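Local structure of fumarate lyase (Mesorhizobium sp., 3C8T) at residues 308-311 against 316-319; 301-306 against 322-327. The protein belongs to the lyase superfamily of largely helical enzymes that assemble from four copies, with long helices of the subunits packed together at the centre. All blocks are in the same frame, centred on the assembly; numbering follows the deposited sequence.

Contact 1 (308-311 against 316-319); sequences IHDF and GPWH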
ATOM      1  N   ILE A 308     -13.840   5.903  -1.005  1.00 30.69           N
ATOM      2  CA  ILE A 308     -14.388   6.177  -2.352  1.00 31.30           C
ATOM      3  C   ILE A 308     -15.665   5.367  -2.442  1.00 31.33           C
ATOM      4  O   ILE A 308     -15.684   4.267  -2.996  1.00 31.04           O
ATOM      5  CB  ILE A 308     -13.459   5.764  -3.532  1.00 31.46           C
ATOM      6  CG1 ILE A 308     -11.973   6.003  -3.239  1.00 32.45           C
ATOM      7  CG2 ILE A 308     -13.867   6.445  -4.805  1.00 30.62           C
ATOM      8  CD1 ILE A 308     -11.569   7.395  -2.947  1.00 31.49           C
ATOM      9  N   HIS A 309     -16.717   5.919  -1.858  1.00 30.46           N
ATOM     10  CA  HIS A 309     -17.916   5.171  -1.574  1.00 30.61           C
ATOM     11  C   HIS A 309     -19.073   5.868  -2.337  1.00 31.15           C
ATOM     12  O   HIS A 309     -19.664   6.886  -1.894  1.00 30.35           O
ATOM     13  CB  HIS A 309     -18.115   5.210  -0.070  1.00 30.63           C
ATOM     14  CG  HIS A 309     -19.260   4.381   0.420  1.00 30.23           C
ATOM     15  ND1 HIS A 309     -19.141   3.523   1.491  1.00 28.31           N
ATOM     16  CD2 HIS A 309     -20.554   4.307   0.018  1.00 29.02           C
ATOM     17  CE1 HIS A 309     -20.302   2.939   1.720  1.00 32.11           C
ATOM     18  NE2 HIS A 309     -21.183   3.405   0.847  1.00 30.26           N
ATOM     19  N   ASP A 310     -19.372   5.317  -3.501  1.00 31.24           N
ATOM     20  CA  ASP A 310     -20.198   6.010  -4.463  1.00 32.44           C
ATOM     21  C   ASP A 310     -21.679   6.078  -4.026  1.00 32.11           C
ATOM     22  O   ASP A 310     -22.202   5.165  -3.367  1.00 31.81           O
ATOM     23  CB  ASP A 310     -19.993   5.421  -5.840  1.00 32.13           C
ATOM     24  CG  ASP A 310     -20.061   3.907  -5.839  1.00 36.73           C
ATOM     25  OD1 ASP A 310     -19.070   3.249  -5.387  1.00 41.57           O
ATOM     26  OD2 ASP A 310     -21.098   3.372  -6.305  1.00 39.57           O
ATOM     27  N   PHE A 311     -22.286   7.234  -4.305  1.00 31.96           N
ATOM     28  CA  PHE A 311     -23.701   7.513  -4.047  1.00 31.68           C
ATOM     29  C   PHE A 311     -24.114   7.273  -2.602  1.00 31.61           C
ATOM     30  O   PHE A 311     -23.399   7.706  -1.694  1.00 30.99           O
ATOM     31  CB  PHE A 311     -24.599   6.828  -5.084  1.00 31.79           C
ATOM     32  CG  PHE A 311     -24.307   7.288  -6.484  1.00 32.34           C
ATOM     33  CD1 PHE A 311     -24.657   8.586  -6.884  1.00 32.35           C
ATOM     34  CD2 PHE A 311     -23.625   6.469  -7.373  1.00 34.48           C
ATOM     35  CE1 PHE A 311     -24.345   9.045  -8.154  1.00 33.34           C
ATOM     36  CE2 PHE A 311     -23.317   6.912  -8.676  1.00 35.78           C
ATOM     37  CZ  PHE A 311     -23.668   8.224  -9.057  1.00 34.32           C
ATOM     38  N   GLY A 316     -19.253  -2.772  -2.387  1.00 29.23           N
ATOM     39  CA  GLY A 316     -17.810  -3.035  -2.533  1.00 29.32           C
ATOM     40  C   GLY A 316     -16.972  -2.267  -1.513  1.00 29.51           C
ATOM     41  O   GLY A 316     -16.340  -2.874  -0.633  1.00 28.84           O
ATOM     42  N   PRO A 317     -16.962  -0.906  -1.610  1.00 29.84           N
ATOM     43  CA  PRO A 317     -16.206  -0.118  -0.638  1.00 29.67           C
ATOM     44  C   PRO A 317     -16.588  -0.451   0.811  1.00 29.45           C
ATOM     45  O   PRO A 317     -15.715  -0.482   1.687  1.00 29.24           O
ATOM     46  CB  PRO A 317     -16.631   1.330  -0.959  1.00 30.26           C
ATOM     47  CG  PRO A 317     -16.945   1.297  -2.424  1.00 30.97           C
ATOM     48  CD  PRO A 317     -17.640  -0.043  -2.596  1.00 29.06           C
ATOM     49  N   TRP A 318     -17.875  -0.658   1.064  1.00 28.96           N
ATOM     50  CA  TRP A 318     -18.346  -0.859   2.441  1.00 29.61           C
ATOM     51  C   TRP A 318     -17.809  -2.183   3.004  1.00 28.69           C
ATOM     52  O   TRP A 318     -17.376  -2.261   4.149  1.00 27.76           O
ATOM     53  CB  TRP A 318     -19.878  -0.762   2.490  1.00 29.82           C
ATOM     54  CG  TRP A 318     -20.503  -1.021   3.839  1.00 32.47           C
ATOM     55  CD1 TRP A 318     -19.959  -0.726   5.100  1.00 32.69           C
ATOM     56  CD2 TRP A 318     -21.806  -1.565   4.087  1.00 30.66           C
ATOM     57  NE1 TRP A 318     -20.850  -1.085   6.084  1.00 33.09           N
ATOM     58  CE2 TRP A 318     -21.985  -1.601   5.503  1.00 31.27           C
ATOM     59  CE3 TRP A 318     -22.845  -2.004   3.258  1.00 32.85           C
ATOM     60  CZ2 TRP A 318     -23.148  -2.086   6.101  1.00 31.04           C
ATOM     61  CZ3 TRP A 318     -24.022  -2.497   3.856  1.00 33.89           C
ATOM     62  CH2 TRP A 318     -24.161  -2.530   5.269  1.00 32.96           C
ATOM     63  N   HIS A 319     -17.781  -3.200   2.155  1.00 29.01           N
ATOM     64  CA  HIS A 319     -17.250  -4.508   2.502  1.00 29.07           C
ATOM     65  C   HIS A 319     -15.805  -4.422   3.012  1.00 29.00           C
ATOM     66  O   HIS A 319     -15.396  -5.194   3.876  1.00 28.25           O
ATOM     67  CB  HIS A 319     -17.306  -5.421   1.284  1.00 28.59           C
ATOM     68  CG  HIS A 319     -17.229  -6.871   1.633  1.00 31.27           C
ATOM     69  ND1 HIS A 319     -18.292  -7.729   1.471  1.00 32.22           N
ATOM     70  CD2 HIS A 319     -16.232  -7.604   2.188  1.00 30.76           C
ATOM     71  CE1 HIS A 319     -17.944  -8.936   1.885  1.00 33.12           C
ATOM     72  NE2 HIS A 319     -16.700  -8.884   2.334  1.00 31.30           N
TER

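Contact 2 (301-306 against 322-327); sequences TSMLDA and WSAVPE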
ATOM      1  N   THR A 301      -4.593   1.712   4.702  1.00 26.07           N
ATOM      2  CA  THR A 301      -4.683   1.733   3.241  1.00 26.04           C
ATOM      3  C   THR A 301      -6.056   1.315   2.710  1.00 26.47           C
ATOM      4  O   THR A 301      -6.640   2.059   1.919  1.00 25.62           O
ATOM      5  CB  THR A 301      -3.559   0.885   2.646  1.00 26.28           C
ATOM      6  OG1 THR A 301      -2.331   1.372   3.189  1.00 26.63           O
ATOM      7  CG2 THR A 301      -3.484   1.024   1.117  1.00 25.36           C
ATOM      8  N   SER A 302      -6.586   0.173   3.172  1.00 25.74           N
ATOM      9  CA  SER A 302      -7.947  -0.265   2.804  1.00 27.64           C
ATOM     10  C   SER A 302      -9.015   0.750   3.158  1.00 26.99           C
ATOM     11  O   SER A 302      -9.969   0.904   2.421  1.00 27.35           O
ATOM     12  CB  SER A 302      -8.352  -1.579   3.505  1.00 28.34           C
ATOM     13  OG  SER A 302      -7.582  -2.691   3.117  1.00 33.22           O
ATOM     14  N   MET A 303      -8.880   1.407   4.305  1.00 27.27           N
ATOM     15  CA  MET A 303      -9.867   2.425   4.700  1.00 29.13           C
ATOM     16  C   MET A 303      -9.849   3.646   3.766  1.00 28.56           C
ATOM     17  O   MET A 303     -10.885   4.191   3.446  1.00 28.47           O
ATOM     18  CB  MET A 303      -9.743   2.833   6.202  1.00 28.72           C
ATOM     19  CG  MET A 303     -10.338   1.778   7.172  1.00 29.30           C
ATOM     20  SD  MET A 303     -12.093   1.297   6.880  1.00 24.30           S
ATOM     21  CE  MET A 303     -12.887   2.880   6.889  1.00 28.39           C
ATOM     22  N   LEU A 304      -8.672   4.046   3.313  1.00 28.78           N
ATOM     23  CA  LEU A 304      -8.585   5.112   2.311  1.00 29.24           C
ATOM     24  C   LEU A 304      -9.259   4.716   0.996  1.00 29.58           C
ATOM     25  O   LEU A 304      -9.882   5.546   0.357  1.00 29.76           O
ATOM     26  CB  LEU A 304      -7.112   5.545   2.109  1.00 29.36           C
ATOM     27  CG  LEU A 304      -6.496   6.234   3.362  1.00 29.35           C
ATOM     28  CD1 LEU A 304      -5.013   6.420   3.236  1.00 28.40           C
ATOM     29  CD2 LEU A 304      -7.162   7.561   3.653  1.00 31.97           C
ATOM     30  N   ASP A 305      -9.162   3.444   0.615  1.00 29.96           N
ATOM     31  CA  ASP A 305      -9.911   2.918  -0.520  1.00 31.43           C
ATOM     32  C   ASP A 305     -11.433   2.891  -0.261  1.00 31.18           C
ATOM     33  O   ASP A 305     -12.219   3.253  -1.122  1.00 30.57           O
ATOM     34  CB  ASP A 305      -9.415   1.515  -0.926  1.00 31.88           C
ATOM     35  CG  ASP A 305      -7.955   1.508  -1.449  1.00 37.20           C
ATOM     36  OD1 ASP A 305      -7.555   2.442  -2.180  1.00 42.48           O
ATOM     37  OD2 ASP A 305      -7.192   0.542  -1.146  1.00 40.80           O
ATOM     38  N   ALA A 306     -11.838   2.469   0.932  1.00 31.54           N
ATOM     39  CA  ALA A 306     -13.243   2.365   1.311  1.00 31.38           C
ATOM     40  C   ALA A 306     -13.977   3.716   1.317  1.00 31.66           C
ATOM     41  O   ALA A 306     -15.221   3.764   1.222  1.00 32.70           O
ATOM     42  CB  ALA A 306     -13.371   1.685   2.709  1.00 30.52           C
ATOM     43  N   TRP A 322     -15.193  -4.038   6.758  1.00 30.55           N
ATOM     44  CA  TRP A 322     -15.549  -5.232   7.529  1.00 31.51           C
ATOM     45  C   TRP A 322     -14.351  -6.055   7.942  1.00 32.63           C
ATOM     46  O   TRP A 322     -14.468  -6.871   8.840  1.00 33.34           O
ATOM     47  CB  TRP A 322     -16.536  -6.143   6.755  1.00 31.83           C
ATOM     48  CG  TRP A 322     -17.922  -5.545   6.481  1.00 32.11           C
ATOM     49  CD1 TRP A 322     -18.452  -4.413   7.027  1.00 35.31           C
ATOM     50  CD2 TRP A 322     -18.954  -6.099   5.638  1.00 32.28           C
ATOM     51  NE1 TRP A 322     -19.741  -4.209   6.547  1.00 34.91           N
ATOM     52  CE2 TRP A 322     -20.065  -5.228   5.696  1.00 33.68           C
ATOM     53  CE3 TRP A 322     -19.035  -7.235   4.824  1.00 33.70           C
ATOM     54  CZ2 TRP A 322     -21.263  -5.464   4.980  1.00 33.51           C
ATOM     55  CZ3 TRP A 322     -20.219  -7.469   4.106  1.00 33.76           C
ATOM     56  CH2 TRP A 322     -21.312  -6.581   4.195  1.00 33.64           C
ATOM     57  N   SER A 323     -13.229  -5.897   7.248  1.00 33.31           N
ATOM     58  CA  SER A 323     -11.949  -6.456   7.705  1.00 34.60           C
ATOM     59  C   SER A 323     -11.112  -5.339   8.344  1.00 34.09           C
ATOM     60  O   SER A 323     -10.548  -5.493   9.443  1.00 35.12           O
ATOM     61  CB  SER A 323     -11.187  -7.108   6.541  1.00 35.23           C
ATOM     62  OG  SER A 323     -10.611  -6.138   5.675  1.00 35.82           O
ATOM     63  N   ALA A 324     -11.080  -4.177   7.699  1.00 32.65           N
ATOM     64  CA  ALA A 324     -10.118  -3.165   8.122  1.00 31.42           C
ATOM     65  C   ALA A 324     -10.380  -2.671   9.579  1.00 31.08           C
ATOM     66  O   ALA A 324      -9.415  -2.502  10.379  1.00 29.83           O
ATOM     67  CB  ALA A 324     -10.027  -2.024   7.099  1.00 31.12           C
ATOM     68  N   VAL A 325     -11.660  -2.469   9.934  1.00 28.50           N
ATOM     69  CA  VAL A 325     -11.989  -2.031  11.313  1.00 28.92           C
ATOM     70  C   VAL A 325     -11.723  -3.103  12.376  1.00 29.14           C
ATOM     71  O   VAL A 325     -10.881  -2.888  13.270  1.00 29.76           O
ATOM     72  CB  VAL A 325     -13.444  -1.399  11.434  1.00 29.14           C
ATOM     73  CG1 VAL A 325     -13.816  -1.044  12.900  1.00 29.51           C
ATOM     74  CG2 VAL A 325     -13.544  -0.155  10.527  1.00 28.53           C
ATOM     75  N   PRO A 326     -12.421  -4.261  12.312  1.00 29.09           N
ATOM     76  CA  PRO A 326     -12.159  -5.181  13.414  1.00 29.50           C
ATOM     77  C   PRO A 326     -10.733  -5.689  13.489  1.00 30.07           C
ATOM     78  O   PRO A 326     -10.210  -5.881  14.619  1.00 29.65           O
ATOM     79  CB  PRO A 326     -13.114  -6.358  13.164  1.00 28.71           C
ATOM     80  CG  PRO A 326     -13.534  -6.234  11.742  1.00 30.28           C
ATOM     81  CD  PRO A 326     -13.450  -4.777  11.394  1.00 29.02           C
ATOM     82  N   GLU A 327     -10.116  -5.940  12.327  1.00 30.14           N
ATOM     83  CA  GLU A 327      -8.747  -6.452  12.329  1.00 31.58           C
ATOM     84  C   GLU A 327      -7.708  -5.365  12.648  1.00 29.42           C
ATOM     85  O   GLU A 327      -6.761  -5.622  13.360  1.00 29.64           O
ATOM     86  CB  GLU A 327      -8.432  -7.138  10.995  1.00 31.56           C
ATOM     87  CG  GLU A 327      -9.297  -8.367  10.740  1.00 35.12           C
ATOM     88  CD  GLU A 327      -9.096  -8.945   9.330  1.00 37.08           C
ATOM     89  OE1 GLU A 327      -7.932  -8.944   8.835  1.00 42.79           O
ATOM     90  OE2 GLU A 327     -10.096  -9.421   8.721  1.00 46.09           O
TER
HETATM   91  O   HOH W   1      -8.125  -4.494   5.232  1.00 30.31           O

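Contact 1 (308-311 against 316-319)
The carbonyl oxygen of Ile-308 lies against the ring of Pro-317, 3.3 Å from CG and 3.7 Å from CB. The contact is a worked example of how a loop between two long helices of the bundle folds back on the first turn of the second, here helix 315-344. Pro-317, which has no N-H, meets the loop with its ring carbons, and Ile-308 O touches them as packing. Pro-317 also has more surface buried here than any other residue of the two segments.

His-309 continues the seam on the side of Trp-318. With CG anti to the backbone N (chi1 -175°), the imidazole is brought toward the helix: ND1 passes Pro-317 CB at 4.1 Å, and the histidine and Trp-318 side chains lie side by side and point the same way, CE1 of His-309 being 3.8 Å from Trp-318 CB. The indole then leads away from the loop to pack on Met-108 and Asp-109 of helix 104-140. The side chain of Asp-310 crosses the proline at about a right angle.

A second subunit also meets the loop: Lys-247 of that chain donates hydrogen bonds from its NZ to the carbonyl oxygens of both His-309 and Phe-311. The lysine thus ties together two backbone oxygens of the loop, and its charge would be expected to polarise both carbonyls. The carboxylate of Asp-310 reaches the proline from OD1, 4.1 Å from Pro-317 CG.

Contact 2 (301-306 against 322-327)
Ala-324 presents its methyl group to helix 301-306 and is met there by Met-303, whose CG lies 3.8 Å from Ala-324 CB and whose SD is almost as close, at 3.9 Å. The methionine begins with CG anti to its own carbonyl carbon (chi1 -77°) and then bends at both later torsions, so that CG and SD lie against the alanine methyl while CE folds back toward its own helix. The sulfur continues to Val-325, where CG2 is 4.2 Å away. Val-231 of helix 229-255 touches both Met-303 and Val-325, placing this apolar patch among three helices of the long bundle that characterises the superfamily. Within it, the segments 301-306 and 322-327 run roughly antiparallel, at 138° between their directions, and their axes come within 9.3 Å. Ser-302 CB also approaches the same methyl, 4.0 Å from Ala-324 CB. Polar character takes over beyond that point: one water bridges the helices, 2.8 Å from Ser-302 OG and 3.0 Å from Ser-323 OG. The Ser-302 hydroxyl also has weak hydrogen bonds to Asn-298 O one turn earlier and to Asn-298 ND2 of the third subunit.

Overall arrangement
Followed from the N terminus, the chain runs down helix 284-306, whose last turns form one side of contact 2, and passes into the loop that carries residues 308-311. It then turns back into helix 315-344, which supplies the other side of contact 1 in its first turn and, a little further on, that of contact 2. Contact 1 therefore closes a short loop nested inside the larger one closed by contact 2. Their centres are 11 Å apart, and they meet where Pro-317 O packs against Ala-306 CB at 3.4 Å. Contact 1 joins the connecting loop to helix 315-344, contact 2 joins helices 284-306 and 315-344, and both border the third subunit.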